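Exopolygalacturonase (Yersinia enterocolitica, PDB 2UVF) is a family 28 glycoside hydrolase that hydrolyses polygalacturonic acid of pectin in exo fashion, probably working inward from a chain end in the periplasm. Local coordinates at residues Ala91-Asp96 against Asp284-Ser289; Lys174-Ala179 against Gly199-Lys204; Thr470-Gly475 against Tyr501-Ala506. All blocks are in the same frame, centred on the assembly; numbering follows the deposited sequence.

Interaction 1: residues Ala91-Asp96 against Asp284-Ser289. With SO4 (sulfate ion), chain G.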
loop_
_atom_site.group_PDB
_atom_site.type_symbol
_atom_site.label_atom_id
_atom_site.label_comp_id
_atom_site.label_asym_id
_atom_site.label_seq_id
_atom_site.Cartn_x
_atom_site.Cartn_y
_atom_site.Cartn_z
ATOM N N ALA A 91 6.244 4.803 11.197
ATOM C CA ALA A 91 6.088 5.992 10.363
ATOM C C ALA A 91 6.264 7.307 11.125
ATOM O O ALA A 91 6.785 8.273 10.568
ATOM C CB ALA A 91 4.735 5.985 9.694
ATOM N N LYS A 92 5.819 7.342 12.375
ATOM C CA LYS A 92 5.692 8.570 13.149
ATOM C C LYS A 92 6.965 9.379 13.396
ATOM O O LYS A 92 6.920 10.588 13.265
ATOM C CB LYS A 92 4.958 8.311 14.476
ATOM C CG LYS A 92 4.697 9.549 15.324
ATOM C CD LYS A 92 3.894 10.613 14.590
ATOM C CE LYS A 92 3.251 11.585 15.572
ATOM N NZ LYS A 92 3.985 11.557 16.858
ATOM N N PRO A 93 8.097 8.742 13.775
ATOM C CA PRO A 93 9.312 9.572 13.842
ATOM C C PRO A 93 9.681 10.268 12.509
ATOM O O PRO A 93 10.239 11.377 12.522
ATOM C CB PRO A 93 10.401 8.580 14.262
ATOM C CG PRO A 93 9.849 7.236 13.944
ATOM C CD PRO A 93 8.377 7.345 14.176
ATOM N N TYR A 94 9.380 9.611 11.381
ATOM C CA TYR A 94 9.559 10.204 10.051
ATOM C C TYR A 94 8.579 11.322 9.785
ATOM O O TYR A 94 8.934 12.323 9.201
ATOM C CB TYR A 94 9.468 9.133 8.964
ATOM C CG TYR A 94 10.706 8.270 8.910
ATOM C CD1 TYR A 94 11.803 8.625 8.121
ATOM C CD2 TYR A 94 10.780 7.105 9.659
ATOM C CE1 TYR A 94 12.943 7.835 8.081
ATOM C CE2 TYR A 94 11.921 6.314 9.645
ATOM C CZ TYR A 94 12.992 6.664 8.854
ATOM O OH TYR A 94 14.109 5.842 8.869
ATOM N N ILE A 95 7.339 11.148 10.212
ATOM C CA ILE A 95 6.327 12.182 10.075
ATOM C C ILE A 95 6.692 13.426 10.882
ATOM O O ILE A 95 6.515 14.555 10.413
ATOM C CB ILE A 95 4.906 11.655 10.475
ATOM C CG1 ILE A 95 4.441 10.600 9.460
ATOM C CG2 ILE A 95 3.891 12.843 10.671
ATOM C CD1 ILE A 95 3.425 9.620 10.005
ATOM N N ASP A 96 7.218 13.235 12.090
ATOM C CA ASP A 96 7.566 14.399 12.901
ATOM C C ASP A 96 8.716 15.156 12.287
ATOM O O ASP A 96 8.703 16.376 12.216
ATOM C CB ASP A 96 7.965 13.977 14.286
ATOM C CG ASP A 96 6.808 13.611 15.145
ATOM O OD1 ASP A 96 5.629 13.725 14.757
ATOM O OD2 ASP A 96 7.104 13.188 16.253
ATOM N N ASP A 284 19.518 7.513 5.823
ATOM C CA ASP A 284 18.290 8.302 5.557
ATOM C C ASP A 284 18.186 9.626 6.330
ATOM O O ASP A 284 19.144 10.035 6.983
ATOM C CB ASP A 284 16.993 7.451 5.608
ATOM C CG ASP A 284 16.490 7.156 7.029
ATOM O OD1 ASP A 284 16.845 7.876 7.999
ATOM O OD2 ASP A 284 15.688 6.197 7.159
ATOM N N GLU A 285 17.045 10.297 6.210
ATOM C CA GLU A 285 16.827 11.659 6.742
ATOM C C GLU A 285 16.706 11.701 8.288
ATOM O O GLU A 285 16.861 12.756 8.909
ATOM C CB GLU A 285 15.607 12.335 6.052
ATOM C CG GLU A 285 14.260 11.588 6.188
ATOM C CD GLU A 285 14.023 10.518 5.119
ATOM O OE1 GLU A 285 14.985 10.141 4.401
ATOM O OE2 GLU A 285 12.862 10.063 4.983
ATOM N N LEU A 286 16.401 10.554 8.885
ATOM C CA LEU A 286 16.539 10.349 10.328
ATOM C C LEU A 286 17.939 9.878 10.742
ATOM O O LEU A 286 18.223 9.704 11.937
ATOM C CB LEU A 286 15.500 9.329 10.798
ATOM C CG LEU A 286 14.327 9.836 11.631
ATOM C CD1 LEU A 286 13.846 11.128 11.151
ATOM C CD2 LEU A 286 13.233 8.824 11.678
ATOM N N GLY A 287 18.794 9.649 9.751
ATOM C CA GLY A 287 20.129 9.107 9.958
ATOM C C GLY A 287 20.128 7.608 10.157
ATOM O O GLY A 287 21.066 7.055 10.694
ATOM N N ARG A 288 19.049 6.946 9.744
ATOM C CA ARG A 288 18.944 5.487 9.840
ATOM C C ARG A 288 19.462 4.897 8.538
ATOM O O ARG A 288 19.531 5.595 7.531
ATOM C CB ARG A 288 17.497 5.071 10.104
ATOM C CG ARG A 288 16.934 5.634 11.422
ATOM C CD ARG A 288 15.686 4.915 11.778
ATOM N NE ARG A 288 15.030 5.544 12.901
ATOM C CZ ARG A 288 13.795 5.248 13.294
ATOM N NH1 ARG A 288 13.100 4.333 12.632
ATOM N NH2 ARG A 288 13.261 5.859 14.347
ATOM N N SER A 289 19.872 3.638 8.559
ATOM C CA SER A 289 20.369 2.995 7.339
ATOM C C SER A 289 19.211 2.398 6.516
ATOM O O SER A 289 18.343 1.713 7.069
ATOM C CB SER A 289 21.371 1.906 7.702
ATOM O OG SER A 289 20.700 0.666 7.870
HETATM S S SO4 G . 12.731 2.619 8.984
HETATM O O1 SO4 G . 11.967 1.929 10.027
HETATM O O2 SO4 G . 13.818 3.362 9.615
HETATM O O3 SO4 G . 13.297 1.703 7.994
HETATM O O4 SO4 G . 11.827 3.520 8.286
#

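Interaction 2: residues Lys174-Ala179 against Gly199-Lys204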
loop_
_atom_site.group_PDB
_atom_site.type_symbol
_atom_site.label_atom_id
_atom_site.label_comp_id
_atom_site.label_asym_id
_atom_site.label_seq_id
_atom_site.Cartn_x
_atom_site.Cartn_y
_atom_site.Cartn_z
ATOM N N LYS A 174 10.697 -27.289 4.680
ATOM C CA LYS A 174 10.061 -28.474 5.267
ATOM C C LYS A 174 9.780 -28.328 6.764
ATOM O O LYS A 174 8.679 -28.638 7.225
ATOM C CB LYS A 174 10.904 -29.723 4.989
ATOM C CG LYS A 174 10.057 -30.950 4.675
ATOM C CD LYS A 174 10.744 -31.873 3.666
ATOM C CE LYS A 174 9.736 -32.464 2.678
ATOM N NZ LYS A 174 9.303 -31.457 1.655
ATOM N N ALA A 175 10.772 -27.850 7.507
ATOM C CA ALA A 175 10.606 -27.541 8.926
ATOM C C ALA A 175 9.478 -26.530 9.160
ATOM O O ALA A 175 8.553 -26.795 9.939
ATOM C CB ALA A 175 11.910 -27.024 9.497
ATOM N N ILE A 176 9.552 -25.388 8.468
ATOM C CA ILE A 176 8.551 -24.318 8.589
ATOM C C ILE A 176 7.159 -24.782 8.147
ATOM O O ILE A 176 6.166 -24.493 8.814
ATOM C CB ILE A 176 8.975 -23.025 7.823
ATOM C CG1 ILE A 176 10.256 -22.438 8.431
ATOM C CG2 ILE A 176 7.856 -21.973 7.859
ATOM C CD1 ILE A 176 11.091 -21.618 7.477
ATOM N N GLN A 177 7.098 -25.505 7.032
ATOM C CA GLN A 177 5.839 -26.077 6.545
ATOM C C GLN A 177 5.263 -27.087 7.526
ATOM O O GLN A 177 4.065 -27.079 7.783
ATOM C CB GLN A 177 6.036 -26.740 5.184
ATOM C CG GLN A 177 4.753 -26.929 4.427
ATOM C CD GLN A 177 4.208 -25.622 3.917
ATOM O OE1 GLN A 177 3.188 -25.128 4.410
ATOM N NE2 GLN A 177 4.899 -25.039 2.934
ATOM N N GLN A 178 6.132 -27.943 8.066
ATOM C CA GLN A 178 5.779 -28.912 9.103
ATOM C C GLN A 178 5.104 -28.191 10.272
ATOM O O GLN A 178 4.038 -28.622 10.743
ATOM C CB GLN A 178 7.041 -29.644 9.581
ATOM C CG GLN A 178 6.979 -31.159 9.548
ATOM C CD GLN A 178 8.196 -31.761 8.855
ATOM O OE1 GLN A 178 8.125 -32.125 7.679
ATOM N NE2 GLN A 178 9.322 -31.845 9.571
ATOM N N ALA A 179 5.713 -27.080 10.709
ATOM C CA ALA A 179 5.187 -26.266 11.816
ATOM C C ALA A 179 3.817 -25.649 11.529
ATOM O O ALA A 179 2.941 -25.671 12.392
ATOM C CB ALA A 179 6.197 -25.186 12.237
ATOM N N GLY A 199 11.953 -21.835 0.960
ATOM C CA GLY A 199 11.252 -21.703 -0.319
ATOM C C GLY A 199 9.812 -21.341 -0.048
ATOM O O GLY A 199 9.457 -20.989 1.084
ATOM N N ALA A 200 8.970 -21.444 -1.066
ATOM C CA ALA A 200 7.549 -21.120 -0.912
ATOM C C ALA A 200 6.908 -21.873 0.239
ATOM O O ALA A 200 7.098 -23.071 0.377
ATOM C CB ALA A 200 6.775 -21.379 -2.210
ATOM N N LEU A 201 6.149 -21.152 1.057
ATOM C CA LEU A 201 5.414 -21.729 2.176
ATOM C C LEU A 201 3.941 -21.451 1.927
ATOM O O LEU A 201 3.607 -20.527 1.202
ATOM C CB LEU A 201 5.850 -21.101 3.509
ATOM C CG LEU A 201 7.349 -21.056 3.842
ATOM C CD1 LEU A 201 7.644 -19.959 4.865
ATOM C CD2 LEU A 201 7.892 -22.415 4.325
ATOM N N TRP A 202 3.063 -22.254 2.521
ATOM C CA TRP A 202 1.643 -22.196 2.213
ATOM C C TRP A 202 0.875 -22.108 3.516
ATOM O O TRP A 202 0.922 -23.022 4.345
ATOM C CB TRP A 202 1.216 -23.421 1.389
ATOM C CG TRP A 202 2.080 -23.636 0.181
ATOM C CD1 TRP A 202 3.287 -24.291 0.138
ATOM C CD2 TRP A 202 1.821 -23.182 -1.151
ATOM N NE1 TRP A 202 3.796 -24.265 -1.144
ATOM C CE2 TRP A 202 2.919 -23.589 -1.955
ATOM C CE3 TRP A 202 0.775 -22.466 -1.745
ATOM C CZ2 TRP A 202 2.995 -23.308 -3.330
ATOM C CZ3 TRP A 202 0.849 -22.191 -3.120
ATOM C CH2 TRP A 202 1.954 -22.620 -3.891
ATOM N N LEU A 203 0.192 -20.984 3.706
ATOM C CA LEU A 203 -0.506 -20.720 4.948
ATOM C C LEU A 203 -1.883 -21.348 4.883
ATOM O O LEU A 203 -2.320 -21.824 3.832
ATOM C CB LEU A 203 -0.621 -19.205 5.207
ATOM C CG LEU A 203 0.647 -18.351 5.352
ATOM C CD1 LEU A 203 0.277 -16.919 5.608
ATOM C CD2 LEU A 203 1.552 -18.845 6.465
ATOM N N LYS A 204 -2.560 -21.352 6.021
ATOM C CA LYS A 204 -3.918 -21.861 6.097
ATOM C C LYS A 204 -4.709 -20.979 7.041
ATOM O O LYS A 204 -4.128 -20.181 7.798
ATOM C CB LYS A 204 -3.939 -23.307 6.580
ATOM C CG LYS A 204 -3.278 -23.542 7.941
ATOM C CD LYS A 204 -4.140 -24.481 8.767
ATOM C CE LYS A 204 -3.401 -25.020 9.967
ATOM N NZ LYS A 204 -2.645 -26.254 9.601
#

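Interaction 3: residues Thr470-Gly475 against Tyr501-Ala506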
loop_
_atom_site.group_PDB
_atom_site.type_symbol
_atom_site.label_atom_id
_atom_site.label_comp_id
_atom_site.label_asym_id
_atom_site.label_seq_id
_atom_site.Cartn_x
_atom_site.Cartn_y
_atom_site.Cartn_z
ATOM N N THR A 470 -6.000 2.626 -19.688
ATOM C CA THR A 470 -6.205 2.813 -21.141
ATOM C C THR A 470 -7.663 2.497 -21.475
ATOM O O THR A 470 -8.377 1.905 -20.661
ATOM C CB THR A 470 -5.218 1.998 -22.061
ATOM O OG1 THR A 470 -5.496 0.592 -21.990
ATOM C CG2 THR A 470 -3.747 2.248 -21.696
ATOM N N SER A 471 -8.102 2.912 -22.662
ATOM C CA SER A 471 -9.461 2.661 -23.136
ATOM C C SER A 471 -9.791 1.170 -23.310
ATOM O O SER A 471 -10.940 0.760 -23.101
ATOM C CB SER A 471 -9.712 3.417 -24.449
ATOM O OG SER A 471 -11.034 3.225 -24.922
ATOM N N THR A 472 -8.788 0.367 -23.678
ATOM C CA THR A 472 -8.973 -1.090 -23.821
ATOM C C THR A 472 -9.174 -1.837 -22.493
ATOM O O THR A 472 -9.850 -2.870 -22.466
ATOM C CB THR A 472 -7.843 -1.779 -24.641
ATOM O OG1 THR A 472 -6.554 -1.456 -24.096
ATOM C CG2 THR A 472 -7.903 -1.358 -26.107
ATOM N N ILE A 473 -8.606 -1.319 -21.403
ATOM C CA ILE A 473 -8.769 -1.939 -20.073
ATOM C C ILE A 473 -10.200 -1.793 -19.528
ATOM O O ILE A 473 -10.710 -2.676 -18.820
ATOM C CB ILE A 473 -7.708 -1.428 -19.060
ATOM C CG1 ILE A 473 -6.334 -1.989 -19.432
ATOM C CG2 ILE A 473 -8.064 -1.859 -17.637
ATOM C CD1 ILE A 473 -5.165 -1.196 -18.936
ATOM N N GLY A 474 -10.849 -0.686 -19.869
ATOM C CA GLY A 474 -12.212 -0.437 -19.423
ATOM C C GLY A 474 -12.267 -0.148 -17.940
ATOM O O GLY A 474 -11.226 0.042 -17.296
ATOM N N GLY A 475 -13.483 -0.129 -17.399
ATOM C CA GLY A 475 -13.695 0.218 -15.998
ATOM C C GLY A 475 -13.220 1.631 -15.697
ATOM O O GLY A 475 -13.606 2.589 -16.377
ATOM N N TYR A 501 -6.553 6.032 -24.871
ATOM C CA TYR A 501 -7.431 5.349 -25.863
ATOM C C TYR A 501 -6.726 4.688 -27.028
ATOM O O TYR A 501 -5.887 5.304 -27.661
ATOM C CB TYR A 501 -8.494 6.296 -26.448
ATOM C CG TYR A 501 -9.247 5.763 -27.704
ATOM C CD1 TYR A 501 -10.308 4.886 -27.585
ATOM C CD2 TYR A 501 -8.907 6.162 -28.985
ATOM C CE1 TYR A 501 -10.976 4.403 -28.679
ATOM C CE2 TYR A 501 -9.584 5.690 -30.082
ATOM C CZ TYR A 501 -10.626 4.807 -29.921
ATOM O OH TYR A 501 -11.323 4.328 -31.000
ATOM N N ALA A 502 -7.104 3.452 -27.344
ATOM C CA ALA A 502 -6.277 2.581 -28.188
ATOM C C ALA A 502 -6.743 2.489 -29.633
ATOM O O ALA A 502 -6.989 3.490 -30.294
ATOM C CB ALA A 502 -6.207 1.220 -27.614
ATOM N N ASP A 503 -6.862 1.256 -30.108
ATOM C CA ASP A 503 -7.808 0.335 -29.516
ATOM C C ASP A 503 -7.673 -1.030 -30.184
ATOM O O ASP A 503 -7.534 -2.039 -29.533
ATOM C CB ASP A 503 -9.233 0.904 -29.673
ATOM C CG ASP A 503 -10.057 0.825 -28.388
ATOM O OD1 ASP A 503 -10.176 -0.289 -27.819
ATOM O OD2 ASP A 503 -10.618 1.869 -27.986
ATOM N N SER A 504 -7.695 -1.014 -31.502
ATOM C CA SER A 504 -7.580 -2.200 -32.382
ATOM C C SER A 504 -7.129 -1.902 -33.842
ATOM O O SER A 504 -7.948 -1.980 -34.762
ATOM C CB SER A 504 -8.857 -3.075 -32.343
ATOM O OG SER A 504 -9.928 -2.500 -33.081
ATOM N N ASN A 505 -5.846 -1.592 -34.086
ATOM C CA ASN A 505 -4.740 -1.497 -33.097
ATOM C C ASN A 505 -4.701 -2.657 -32.075
ATOM O O ASN A 505 -4.633 -2.449 -30.855
ATOM C CB ASN A 505 -4.710 -0.098 -32.439
ATOM C CG ASN A 505 -4.895 1.038 -33.461
ATOM O OD1 ASN A 505 -5.860 1.810 -33.387
ATOM N ND2 ASN A 505 -3.978 1.127 -34.428
ATOM N N ALA A 506 -4.698 -3.878 -32.620
ATOM C CA ALA A 506 -5.170 -5.090 -31.923
ATOM C C ALA A 506 -4.375 -5.616 -30.719
ATOM O O ALA A 506 -4.878 -6.487 -30.000
ATOM C CB ALA A 506 -5.397 -6.226 -32.945
#

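Interaction 1: residues Ala91-Asp96 against Asp284-Ser289
Y94 of helix 92-100 lays its ring against L286, joining the fibronectin type III-like domain to the parallel beta-helix of the hydrolase. L286 sits in a type I turn from D284 to G287, and this is the tightly packed part. Its CD2 stands 3.4 Å from the centroid of the Y94 ring, 8° off the normal, a CH-pi contact for which a branched aliphatic end is well suited. The carboxylate of D284 meets the same ring at its edge, the two planes 84° apart. Y94 OH lies an unusually short, doubtful 2.4 Å from D284 OD2 and 2.6 Å from O2 of a sulfate, probably from the crystallisation liquor; which accepts the phenolic proton is not settled. E285 also reaches the ring edge, with its carboxylate held by Y430 and R432.

The looser, more exposed side belongs to P93 and R288. R288 runs out extended from CG to NE, placing NH2 3.7 Å from P93 CG, with Y94 CE2 over one face of its guanidinium, while NH1 donates to sulfate O2 (3.2 Å). L286 N donates to D284 OD1 (2.9 Å), closing an Asx turn, and R288 N reaches that oxygen from the opposite face of the carboxylate (3.0 Å).

Interaction 2: residues Lys174-Ala179 against Gly199-Lys204
L201, whose side chain packs against I176, has its carbonyl oxygen held by N246 ND2, and its backbone bonds to L244, so the strand end is held by the neighbouring coil. The apolar half of the contact is branched chain on branched chain, crossing at about a right angle. I176 CG2 lies 3.6 Å from L201 CD2 and the same distance from CD1, in the fork of the leucine. With CG2 anti to the backbone N (I176 chi1 -63° measured to CG1), this methyl faces the strand. Both residues also touch L217, which puts them in the interior of a right-handed parallel beta-helix; helix 173-181, consistent with the cap seen at the N-terminal end of pectin lyase-like folds, shields that interior.

Beside this buried pair lies the more polar edge. Q177, bent at chi2 (72°), turns its amide in toward the strand, where its CD is 3.8 Å from W202 N. The amide sits at the edge of the indole, near the ring plane, with the two planes 35° apart. A long, flexible glutamine can span from helix to strand, while W202 rests on A242 and N246. Nearby, K204 NZ bonds to I180 O at the end of the helix.

Interaction 3: residues Thr470-Gly475 against Tyr501-Ala506
S471 and D503 supply the polar link between these two loops, and it is a weak one: S471 OG donates to D503 OD2 over 3.4 Å, and the position of that carboxylate oxygen is doubtful. On its own side of the contact, T472 OG1 is paired with T470 OG1 at 3.1 Å, either of which could be the donor. A backbone bond between S471 and D500, just ahead of Y501, also ties the loops.

Contacts with the ring come next. S471 OG approaches the Y501 ring in its plane, at the edge, 3.2 Å from CD1. The hydroxyl gets there because OG points opposite the backbone N (chi1 -178°), and a small serine lets the two backbones come close, S471 and Y501 lying 4.3 Å apart at CA.

The apolar contact is tight: T472 CG2 is 3.4 Å from A502 CB, less than usual for two carbons. The threonine thus offers a methyl to the neighbouring loop and a hydroxyl to its own. The side chain of D503 passes that of T472 in the opposite direction.

Each loop leaves one of two parallel neighbouring strands, 463-470 and 493-500, as in the stacked turns of successive coils of a parallel beta-helix.

Interaction 1 joins two domains, whereas interactions 2 and 3 tie parts of the beta-helix together, near its N-terminal end and in its later coils. Interaction 2 is the buried one, combining an isoleucine-leucine contact with a glutamine amide turned toward the strand; the other two are partly buried, joining a loop to a helix or another loop. Interaction 1 combines an aromatic ring with carboxylate, guanidinium and a sulfate, while interaction 3 relies on small hydroxyl and methyl groups. No two touch, the nearest atoms being about 23 Å apart for 1 and 2. Interactions 1 and 3 lie on opposite sides of the chain's centre, the side chain of T472 about 11 Å from a bound galacturonate.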